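Local structure of 3,6-diketocamphane 1,6-monooxygenase (Pseudomonas putida, 5AEC) at residues A[40-45]-A[72-77]; A[203-208]-A[230-235]. The protein catalyses the FMNH2- and oxygen-dependent Baeyer-Villiger oxidation of a camphor-derived diketone to a lactone, a step in the breakdown of (-)-camphor. One frame throughout, in Å; residues are numbered along the deposited sequence.

Contact 1: residues A[40-45]-A[72-77]; sequences SMMISE and KFAPMA
Met-42 and Met-76 run alongside each other in the same direction, their CB atoms 3.7 Å apart. Met-42 is on strand 40-43, and Met-76 follows strand 72-75. The two are neighbouring parallel strands of the TIM barrel, joined through helix 57-65 in a beta-alpha-beta crossover. The Met-42 chain is extended. That of Met-76 folds back at chi2 and chi3 (60° and 55°), which brings its CE to 3.9 Å from Met-42 SD. The other face of the sheet holds Met-41, Ile-43 and Phe-73. Met-41 SD makes a Met-aromatic contact, 5.3 Å from the centroid of the Phe-73 ring and oblique to it. Helices 19-35 and 57-65 pack against this ring. Four backbone hydrogen bonds tie the strands, from Met-41 N to Lys-72 O through to Met-76 N to Ile-43 O. The last of these lies where the strands give way to loop. Ser-44 and Met-76 are FMN-binding residues at this C-terminal end of the strands. In the conformer modelled here, Ser-44 OG bonds to His-10. The Glu-45 carboxylate bonds to His-78 and Leu-79. The peptide before Ala-77 is cis. One water accepts from both Glu-45 N, at 3.2 Å, and Ala-77 N, at 3.1 Å.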
ATOM      1  N   SER A  40     -15.732 -11.186   6.989  1.00  9.98           N
ATOM      2  CA  SER A  40     -14.704 -10.771   6.047  1.00 12.14           C
ATOM      3  C   SER A  40     -15.103  -9.526   5.245  1.00 11.74           C
ATOM      4  O   SER A  40     -16.294  -9.187   5.121  1.00 13.85           O
ATOM      5  CB  SER A  40     -14.374 -11.906   5.088  1.00 15.02           C
ATOM      6  OG  SER A  40     -15.510 -12.260   4.322  1.00 15.04           O
ATOM      7  N   MET A  41     -14.073  -8.817   4.786  1.00 10.79           N
ATOM      8  CA  MET A  41     -14.201  -7.684   3.885  1.00  9.87           C
ATOM      9  C   MET A  41     -13.237  -7.865   2.724  1.00  9.50           C
ATOM     10  O   MET A  41     -12.037  -7.819   2.900  1.00  9.41           O
ATOM     11  CB  MET A  41     -13.911  -6.360   4.601  1.00 10.51           C
ATOM     12  CG  MET A  41     -14.334  -5.131   3.783  1.00 11.53           C
ATOM     13  SD  MET A  41     -13.958  -3.620   4.643  1.00 12.64           S
ATOM     14  CE  MET A  41     -14.352  -2.438   3.342  1.00 12.85           C
ATOM     15  N   MET A  42     -13.811  -8.065   1.545  1.00 10.63           N
ATOM     16  CA  MET A  42     -13.101  -8.159   0.280  1.00 11.04           C
ATOM     17  C   MET A  42     -13.095  -6.799  -0.402  1.00 10.06           C
ATOM     18  O   MET A  42     -14.122  -6.090  -0.407  1.00 11.95           O
ATOM     19  CB  MET A  42     -13.798  -9.154  -0.630  1.00  9.80           C
ATOM     20  CG  MET A  42     -13.772 -10.590  -0.121  1.00 11.68           C
ATOM     21  SD  MET A  42     -14.756 -11.634  -1.198  1.00 13.08           S
ATOM     22  CE  MET A  42     -14.604 -13.176  -0.297  1.00 16.92           C
ATOM     23  N   ILE A  43     -11.942  -6.395  -0.920  1.00  7.87           N
ATOM     24  CA  ILE A  43     -11.784  -5.065  -1.484  1.00  8.42           C
ATOM     25  C   ILE A  43     -11.172  -5.246  -2.872  1.00 11.39           C
ATOM     26  O   ILE A  43     -10.095  -5.833  -2.980  1.00  7.16           O
ATOM     27  CB  ILE A  43     -10.918  -4.141  -0.583  1.00  9.92           C
ATOM     28  CG1 ILE A  43     -11.571  -3.986   0.803  1.00 12.45           C
ATOM     29  CG2 ILE A  43     -10.767  -2.742  -1.206  1.00  9.56           C
ATOM     30  CD1 ILE A  43     -10.671  -3.409   1.857  1.00 12.31           C
ATOM     31  N   SER A  44     -11.839  -4.754  -3.911  1.00  9.80           N
ATOM     32  CA  SER A  44     -11.394  -5.030  -5.281  0.65 12.27           C
ATOM     33  C   SER A  44     -10.375  -3.994  -5.744  1.00 11.28           C
ATOM     34  O   SER A  44     -10.158  -2.985  -5.060  1.00 11.57           O
ATOM     35  CB  SER A  44     -12.593  -5.195  -6.244  0.65 13.38           C
ATOM     36  OG  SER A  44     -13.295  -4.003  -6.426  0.65 12.73           O
ATOM     37  N   GLU A  45      -9.715  -4.296  -6.879  1.00 10.79           N
ATOM     38  CA  GLU A  45      -8.579  -3.526  -7.415  1.00  9.00           C
ATOM     39  C   GLU A  45      -8.861  -3.139  -8.867  1.00  9.68           C
ATOM     40  O   GLU A  45      -9.174  -4.018  -9.673  1.00  8.83           O
ATOM     41  CB  GLU A  45      -7.320  -4.391  -7.414  1.00  9.81           C
ATOM     42  CG  GLU A  45      -6.049  -3.741  -7.971  1.00 10.00           C
ATOM     43  CD  GLU A  45      -4.825  -4.588  -7.715  1.00 12.55           C
ATOM     44  OE1 GLU A  45      -4.519  -4.847  -6.514  1.00 14.40           O
ATOM     45  OE2 GLU A  45      -4.215  -5.054  -8.713  1.00 11.16           O
ATOM     46  N   LYS A  72     -11.651 -10.322   8.850  1.00 12.09           N
ATOM     47  CA  LYS A  72     -10.593 -10.731   7.950  1.00 13.36           C
ATOM     48  C   LYS A  72     -10.689  -9.912   6.655  1.00 13.02           C
ATOM     49  O   LYS A  72     -11.764  -9.710   6.135  1.00 12.70           O
ATOM     50  CB  LYS A  72     -10.709 -12.217   7.628  1.00 15.75           C
ATOM     51  CG  LYS A  72     -10.698 -13.108   8.865  1.00 22.33           C
ATOM     52  CD  LYS A  72     -11.087 -14.529   8.500  1.00 35.84           C
ATOM     53  CE  LYS A  72     -11.009 -15.463   9.707  1.00 51.33           C
ATOM     54  NZ  LYS A  72     -12.246 -15.411  10.516  1.00 62.53           N
ATOM     55  N   PHE A  73      -9.551  -9.503   6.126  1.00 12.23           N
ATOM     56  CA  PHE A  73      -9.507  -8.707   4.886  1.00  9.81           C
ATOM     57  C   PHE A  73      -8.955  -9.516   3.733  1.00 11.52           C
ATOM     58  O   PHE A  73      -8.077 -10.384   3.925  1.00 11.22           O
ATOM     59  CB  PHE A  73      -8.599  -7.517   5.106  1.00 10.18           C
ATOM     60  CG  PHE A  73      -9.145  -6.519   6.104  1.00  8.88           C
ATOM     61  CD1 PHE A  73     -10.045  -5.525   5.694  1.00  8.77           C
ATOM     62  CD2 PHE A  73      -8.739  -6.547   7.429  1.00  8.20           C
ATOM     63  CE1 PHE A  73     -10.579  -4.621   6.612  1.00 10.09           C
ATOM     64  CE2 PHE A  73      -9.232  -5.628   8.354  1.00 10.41           C
ATOM     65  CZ  PHE A  73     -10.146  -4.664   7.951  1.00 10.36           C
ATOM     66  N   ALA A  74      -9.422  -9.226   2.524  1.00  9.52           N
ATOM     67  CA  ALA A  74      -8.834  -9.813   1.360  1.00  9.17           C
ATOM     68  C   ALA A  74      -8.864  -8.846   0.198  1.00  9.53           C
ATOM     69  O   ALA A  74      -9.922  -8.318  -0.115  1.00  9.32           O
ATOM     70  CB  ALA A  74      -9.593 -11.069   0.975  1.00 10.88           C
ATOM     71  N   PRO A  75      -7.727  -8.675  -0.477  1.00  8.97           N
ATOM     72  CA  PRO A  75      -7.826  -8.060  -1.804  1.00 10.80           C
ATOM     73  C   PRO A  75      -8.563  -9.032  -2.711  1.00 11.60           C
ATOM     74  O   PRO A  75      -8.304 -10.234  -2.656  1.00 14.93           O
ATOM     75  CB  PRO A  75      -6.365  -7.881  -2.237  1.00  9.12           C
ATOM     76  CG  PRO A  75      -5.567  -8.795  -1.379  1.00 11.83           C
ATOM     77  CD  PRO A  75      -6.374  -9.161  -0.166  1.00 12.83           C
ATOM     78  N   MET A  76      -9.492  -8.525  -3.502  1.00 10.61           N
ATOM     79  CA  MET A  76     -10.352  -9.360  -4.333  1.00 12.45           C
ATOM     80  C   MET A  76     -10.545  -8.649  -5.686  1.00 10.40           C
ATOM     81  O   MET A  76     -11.621  -8.124  -5.987  1.00 11.80           O
ATOM     82  CB  MET A  76     -11.696  -9.642  -3.637  1.00 14.77           C
ATOM     83  CG  MET A  76     -12.509 -10.784  -4.259  1.00 12.43           C
ATOM     84  SD  MET A  76     -11.635 -12.360  -4.250  1.00 15.35           S
ATOM     85  CE  MET A  76     -11.237 -12.524  -2.514  1.00 17.58           C
ATOM     86  N   ALA A  77      -9.513  -8.605  -6.495  1.00 10.88           N
ATOM     87  CA  ALA A  77      -8.274  -9.403  -6.334  1.00 10.40           C
ATOM     88  C   ALA A  77      -7.069  -8.574  -6.724  1.00 10.72           C
ATOM     89  O   ALA A  77      -7.200  -7.634  -7.520  1.00 10.68           O
ATOM     90  CB  ALA A  77      -8.365 -10.599  -7.238  1.00 12.11           C
TER
HETATM   91  O   HOH W   1      -9.955  -6.732  -8.940  1.00 17.86           O

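Contact 2: residues A[203-208]-A[230-235]. With PIN (piperazine-N,N'-bis(2-ethanesulfonic acid)), chain C; SO4 (sulfate ion), chain J.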
ATOM      1  N   PHE A 203     -17.725 -15.901 -12.500  1.00 21.21           N
ATOM      2  CA  PHE A 203     -19.044 -15.393 -12.910  1.00 28.82           C
ATOM      3  C   PHE A 203     -19.746 -16.292 -13.933  1.00 28.88           C
ATOM      4  O   PHE A 203     -20.844 -16.797 -13.672  1.00 27.22           O
ATOM      5  CB  PHE A 203     -18.966 -13.965 -13.480  1.00 36.00           C
ATOM      6  CG  PHE A 203     -20.306 -13.431 -13.924  1.00 30.03           C
ATOM      7  CD1 PHE A 203     -21.212 -12.935 -13.004  1.00 32.98           C
ATOM      8  CD2 PHE A 203     -20.696 -13.510 -15.263  1.00 37.54           C
ATOM      9  CE1 PHE A 203     -22.466 -12.472 -13.406  1.00 38.50           C
ATOM     10  CE2 PHE A 203     -21.949 -13.073 -15.678  1.00 33.65           C
ATOM     11  CZ  PHE A 203     -22.839 -12.553 -14.746  1.00 35.35           C
ATOM     12  N   SER A 204     -19.119 -16.484 -15.087  1.00 27.35           N
ATOM     13  CA  SER A 204     -19.719 -17.273 -16.185  1.00 28.18           C
ATOM     14  C   SER A 204     -20.142 -18.680 -15.754  1.00 29.70           C
ATOM     15  O   SER A 204     -19.646 -19.229 -14.745  1.00 29.02           O
ATOM     16  CB  SER A 204     -18.749 -17.363 -17.373  1.00 34.38           C
ATOM     17  OG  SER A 204     -17.603 -18.140 -17.053  1.00 39.99           O
ATOM     18  N   TYR A 205     -21.034 -19.278 -16.537  1.00 39.58           N
ATOM     19  CA  TYR A 205     -21.642 -20.565 -16.183  1.00 35.80           C
ATOM     20  C   TYR A 205     -20.585 -21.651 -16.013  1.00 31.34           C
ATOM     21  O   TYR A 205     -20.528 -22.322 -14.965  1.00 36.96           O
ATOM     22  CB  TYR A 205     -22.708 -20.958 -17.226  1.00 41.38           C
ATOM     23  CG  TYR A 205     -23.292 -22.342 -17.056  1.00 40.06           C
ATOM     24  CD1 TYR A 205     -24.336 -22.591 -16.164  1.00 42.22           C
ATOM     25  CD2 TYR A 205     -22.791 -23.411 -17.799  1.00 48.18           C
ATOM     26  CE1 TYR A 205     -24.864 -23.872 -16.018  1.00 55.16           C
ATOM     27  CE2 TYR A 205     -23.309 -24.690 -17.661  1.00 54.87           C
ATOM     28  CZ  TYR A 205     -24.338 -24.920 -16.772  1.00 47.89           C
ATOM     29  OH  TYR A 205     -24.824 -26.198 -16.654  1.00 51.87           O
ATOM     30  N   ASN A 206     -19.779 -21.849 -17.044  1.00 32.16           N
ATOM     31  CA  ASN A 206     -18.655 -22.781 -16.978  1.00 35.52           C
ATOM     32  C   ASN A 206     -17.435 -21.939 -16.725  1.00 41.99           C
ATOM     33  O   ASN A 206     -16.704 -21.592 -17.646  1.00 54.44           O
ATOM     34  CB  ASN A 206     -18.497 -23.587 -18.280  1.00 39.34           C
ATOM     35  CG  ASN A 206     -19.519 -24.703 -18.407  1.00 38.91           C
ATOM     36  OD1 ASN A 206     -19.824 -25.413 -17.439  1.00 43.07           O
ATOM     37  ND2 ASN A 206     -20.010 -24.911 -19.622  1.00 64.98           N
ATOM     38  N   SER A 207     -17.229 -21.610 -15.461  1.00 49.46           N
ATOM     39  CA  SER A 207     -16.150 -20.714 -15.063  1.00 41.44           C
ATOM     40  C   SER A 207     -14.811 -21.447 -14.990  1.00 30.59           C
ATOM     41  O   SER A 207     -14.660 -22.377 -14.176  1.00 34.99           O
ATOM     42  CB  SER A 207     -16.435 -20.137 -13.692  1.00 39.14           C
ATOM     43  OG  SER A 207     -15.377 -19.284 -13.317  1.00 37.96           O
ATOM     44  N   PRO A 208     -13.825 -21.024 -15.803  1.00 28.83           N
ATOM     45  CA  PRO A 208     -12.501 -21.655 -15.703  1.00 32.33           C
ATOM     46  C   PRO A 208     -11.851 -21.395 -14.348  1.00 33.43           C
ATOM     47  O   PRO A 208     -11.080 -22.223 -13.867  1.00 30.14           O
ATOM     48  CB  PRO A 208     -11.689 -20.984 -16.810  1.00 30.98           C
ATOM     49  CG  PRO A 208     -12.660 -20.270 -17.664  1.00 34.02           C
ATOM     50  CD  PRO A 208     -13.878 -20.006 -16.855  1.00 26.43           C
ATOM     51  N   LEU A 230     -24.862 -21.022 -10.144  1.00 27.41           N
ATOM     52  CA  LEU A 230     -24.444 -21.295  -8.773  1.00 31.63           C
ATOM     53  C   LEU A 230     -24.215 -22.786  -8.569  1.00 41.83           C
ATOM     54  O   LEU A 230     -23.177 -23.186  -8.028  1.00 35.19           O
ATOM     55  CB  LEU A 230     -25.457 -20.740  -7.757  1.00 37.66           C
ATOM     56  CG  LEU A 230     -25.024 -20.704  -6.286  1.00 38.65           C
ATOM     57  CD1 LEU A 230     -23.655 -20.058  -6.132  1.00 40.79           C
ATOM     58  CD2 LEU A 230     -26.035 -19.960  -5.437  1.00 31.01           C
ATOM     59  N   LYS A 231     -25.158 -23.606  -9.035  1.00 37.63           N
ATOM     60  CA  LYS A 231     -24.994 -25.064  -8.986  1.00 36.01           C
ATOM     61  C   LYS A 231     -23.801 -25.536  -9.855  1.00 26.78           C
ATOM     62  O   LYS A 231     -23.017 -26.381  -9.417  1.00 30.14           O
ATOM     63  CB  LYS A 231     -26.280 -25.775  -9.417  1.00 44.63           C
ATOM     64  CG  LYS A 231     -27.450 -25.560  -8.470  1.00 54.65           C
ATOM     65  CD  LYS A 231     -28.793 -25.789  -9.153  1.00 60.21           C
ATOM     66  CE  LYS A 231     -29.046 -27.263  -9.412  1.00 58.41           C
ATOM     67  NZ  LYS A 231     -30.379 -27.477 -10.033  1.00 63.05           N
ATOM     68  N   ARG A 232     -23.649 -24.964 -11.051  1.00 24.41           N
ATOM     69  CA  ARG A 232     -22.570 -25.372 -11.975  1.00 31.83           C
ATOM     70  C   ARG A 232     -21.197 -25.024 -11.414  1.00 39.30           C
ATOM     71  O   ARG A 232     -20.260 -25.819 -11.546  1.00 30.23           O
ATOM     72  CB  ARG A 232     -22.736 -24.740 -13.361  1.00 27.90           C
ATOM     73  CG  ARG A 232     -21.743 -25.194 -14.419  1.00 32.16           C
ATOM     74  CD  ARG A 232     -21.881 -26.673 -14.757  1.00 38.88           C
ATOM     75  NE  ARG A 232     -20.815 -27.090 -15.669  1.00 44.94           N
ATOM     76  CZ  ARG A 232     -20.179 -28.271 -15.649  1.00 50.12           C
ATOM     77  NH1 ARG A 232     -20.464 -29.229 -14.755  1.00 56.98           N
ATOM     78  NH2 ARG A 232     -19.214 -28.487 -16.534  1.00 50.47           N
ATOM     79  N   HIS A 233     -21.088 -23.843 -10.792  1.00 31.99           N
ATOM     80  CA  HIS A 233     -19.846 -23.446 -10.119  1.00 28.70           C
ATOM     81  C   HIS A 233     -19.412 -24.498  -9.119  1.00 20.56           C
ATOM     82  O   HIS A 233     -18.274 -24.927  -9.163  1.00 26.79           O
ATOM     83  CB  HIS A 233     -19.994 -22.083  -9.424  1.00 25.61           C
ATOM     84  CG  HIS A 233     -19.896 -20.920 -10.355  1.00 21.55           C
ATOM     85  ND1 HIS A 233     -19.622 -19.650  -9.921  1.00 24.57           N
ATOM     86  CD2 HIS A 233     -20.011 -20.838 -11.701  1.00 24.54           C
ATOM     87  CE1 HIS A 233     -19.610 -18.825 -10.950  1.00 27.50           C
ATOM     88  NE2 HIS A 233     -19.830 -19.523 -12.045  1.00 30.58           N
ATOM     89  N   TRP A 234     -20.320 -24.908  -8.235  1.00 21.81           N
ATOM     90  CA  TRP A 234     -19.980 -25.882  -7.220  1.00 27.37           C
ATOM     91  C   TRP A 234     -19.678 -27.247  -7.829  1.00 29.06           C
ATOM     92  O   TRP A 234     -18.774 -27.941  -7.368  1.00 29.00           O
ATOM     93  CB  TRP A 234     -21.037 -26.018  -6.121  1.00 23.87           C
ATOM     94  CG  TRP A 234     -20.509 -26.893  -5.039  1.00 30.39           C
ATOM     95  CD1 TRP A 234     -20.883 -28.184  -4.762  1.00 23.67           C
ATOM     96  CD2 TRP A 234     -19.445 -26.580  -4.128  1.00 32.81           C
ATOM     97  NE1 TRP A 234     -20.140 -28.670  -3.716  1.00 34.15           N
ATOM     98  CE2 TRP A 234     -19.247 -27.712  -3.311  1.00 32.87           C
ATOM     99  CE3 TRP A 234     -18.646 -25.453  -3.917  1.00 31.27           C
ATOM    100  CZ2 TRP A 234     -18.276 -27.751  -2.304  1.00 35.71           C
ATOM    101  CZ3 TRP A 234     -17.684 -25.492  -2.907  1.00 24.90           C
ATOM    102  CH2 TRP A 234     -17.507 -26.630  -2.120  1.00 31.80           C
ATOM    103  N   GLU A 235     -20.377 -27.603  -8.876  1.00 36.04           N
ATOM    104  CA  GLU A 235     -20.154 -28.852  -9.583  1.00 39.83           C
ATOM    105  C   GLU A 235     -18.739 -28.863 -10.187  1.00 39.82           C
ATOM    106  O   GLU A 235     -17.975 -29.752  -9.979  1.00 36.47           O
ATOM    107  CB  GLU A 235     -21.176 -28.977 -10.707  1.00 50.09           C
ATOM    108  CG  GLU A 235     -21.268 -30.375 -11.275  1.00 57.90           C
ATOM    109  CD  GLU A 235     -22.291 -30.542 -12.363  1.00 63.70           C
ATOM    110  OE1 GLU A 235     -22.478 -29.671 -13.196  1.00 51.99           O
ATOM    111  OE2 GLU A 235     -22.900 -31.606 -12.373  1.00 72.77           O
TER
HETATM  112  C1  PIN C 400     -14.701  -4.668 -20.110  0.70 38.44           C
HETATM  113  C2  PIN C 400     -16.140  -5.020 -19.696  0.70 37.85           C
HETATM  114  N1  PIN C 400     -16.342  -6.185 -18.810  0.70 43.64           N
HETATM  115  C3  PIN C 400     -17.801  -6.331 -18.623  0.70 43.73           C
HETATM  116  C4  PIN C 400     -15.674  -6.002 -17.512  0.70 39.65           C
HETATM  117  C1' PIN C 400     -17.052  -8.687 -14.336  0.70 75.10           C
HETATM  118  C2' PIN C 400     -18.058  -8.028 -15.295  0.70 69.32           C
HETATM  119  N1' PIN C 400     -17.527  -7.121 -16.349  0.70 60.25           N
HETATM  120  C3' PIN C 400     -16.061  -7.092 -16.528  0.70 46.32           C
HETATM  121  C4' PIN C 400     -18.134  -7.449 -17.652  0.70 51.17           C
HETATM  122  S1  PIN C 400     -14.720  -3.065 -20.602  0.70 65.91           S
HETATM  123  S1' PIN C 400     -17.654 -10.133 -13.787  0.70 92.93           S
HETATM  124  O1  PIN C 400     -15.017  -2.213 -19.480  0.70 54.88           O
HETATM  125  O2  PIN C 400     -15.742  -2.907 -21.595  0.70 80.59           O
HETATM  126  O3  PIN C 400     -13.325  -2.507 -21.236  0.70 33.56           O
HETATM  127  O1' PIN C 400     -17.732 -11.040 -14.902  0.70 68.99           O
HETATM  128  O2' PIN C 400     -18.957  -9.897 -13.224  0.70 81.44           O
HETATM  129  O3' PIN C 400     -16.676 -10.789 -12.641  0.70 51.28           O
HETATM  130  S   SO4 J1380     -14.820 -16.267 -15.116  0.80 38.27           S
HETATM  131  O1  SO4 J1380     -13.716 -15.587 -14.421  0.80 51.84           O
HETATM  132  O2  SO4 J1380     -15.961 -15.350 -15.304  0.80 29.44           O
HETATM  133  O3  SO4 J1380     -14.372 -16.707 -16.447  0.80 44.10           O
HETATM  134  O4  SO4 J1380     -15.112 -17.469 -14.339  0.80 27.42           O
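Arg-232 meets the segment 203-208 through both its aliphatic chain and its guanidinium. The apolar part is a CH-pi contact: Arg-232 CG lies over one face of the Tyr-205 ring, 3.6 Å from its centroid. CB reaches the same ring at CE1. The chain's bend at chi2 (64°) lets it cross the tyrosine at about a right angle. Among the hydrogen bonds, Arg-232 NE gives a nearly straight one to Asn-206 OD1 at 2.6 Å. The oxygen lies in the guanidinium plane, while the amide is turned 83° from it. A weak bond from NH2 reaches the same oxygen. His-233 NE2 donates to Ser-204 O at 2.7 Å and weakly to Phe-203 O. Ser-222 holds ND1. One salt bridge joins Arg-232 NH1 to Glu-235 OE1, 2.6 Å apart on the same helix. With an alanine at Arg-232, Asn-206 OD1 and Glu-235 would probably lose their mate, and a face of the Tyr-205 ring its cover. A sulfate, probably from the crystallisation liquor, accepts weak bonds from Phe-203 N and Ser-204 N. All six residues of 203-208 bind FMN. The loop runs from strand 198-202 into helix 208-216, with Ser-207 as N-cap, and rests on helix 227-243.

How the contacts relate
Contact 1 lies about 6 Å from the centre of the chain, contact 2 farther out at about 16 Å, measured from the centre of each contact. Their centres are 21 Å apart. They do not touch; their nearest atoms are about 11 Å apart. Both supply residues to the FMN site of one barrel. Contact 1 contributes from strand ends, and contact 2 from the loop after another strand. The side chain of Met-76 is about 4 Å from that of Thr-201, an FMN-binding residue just before that loop. The Phe-203 side chain is about 12 Å from that of Met-76 and about 10 Å from that of His-10. The sulfate at 203-208 may mark the place of the FMN phosphate.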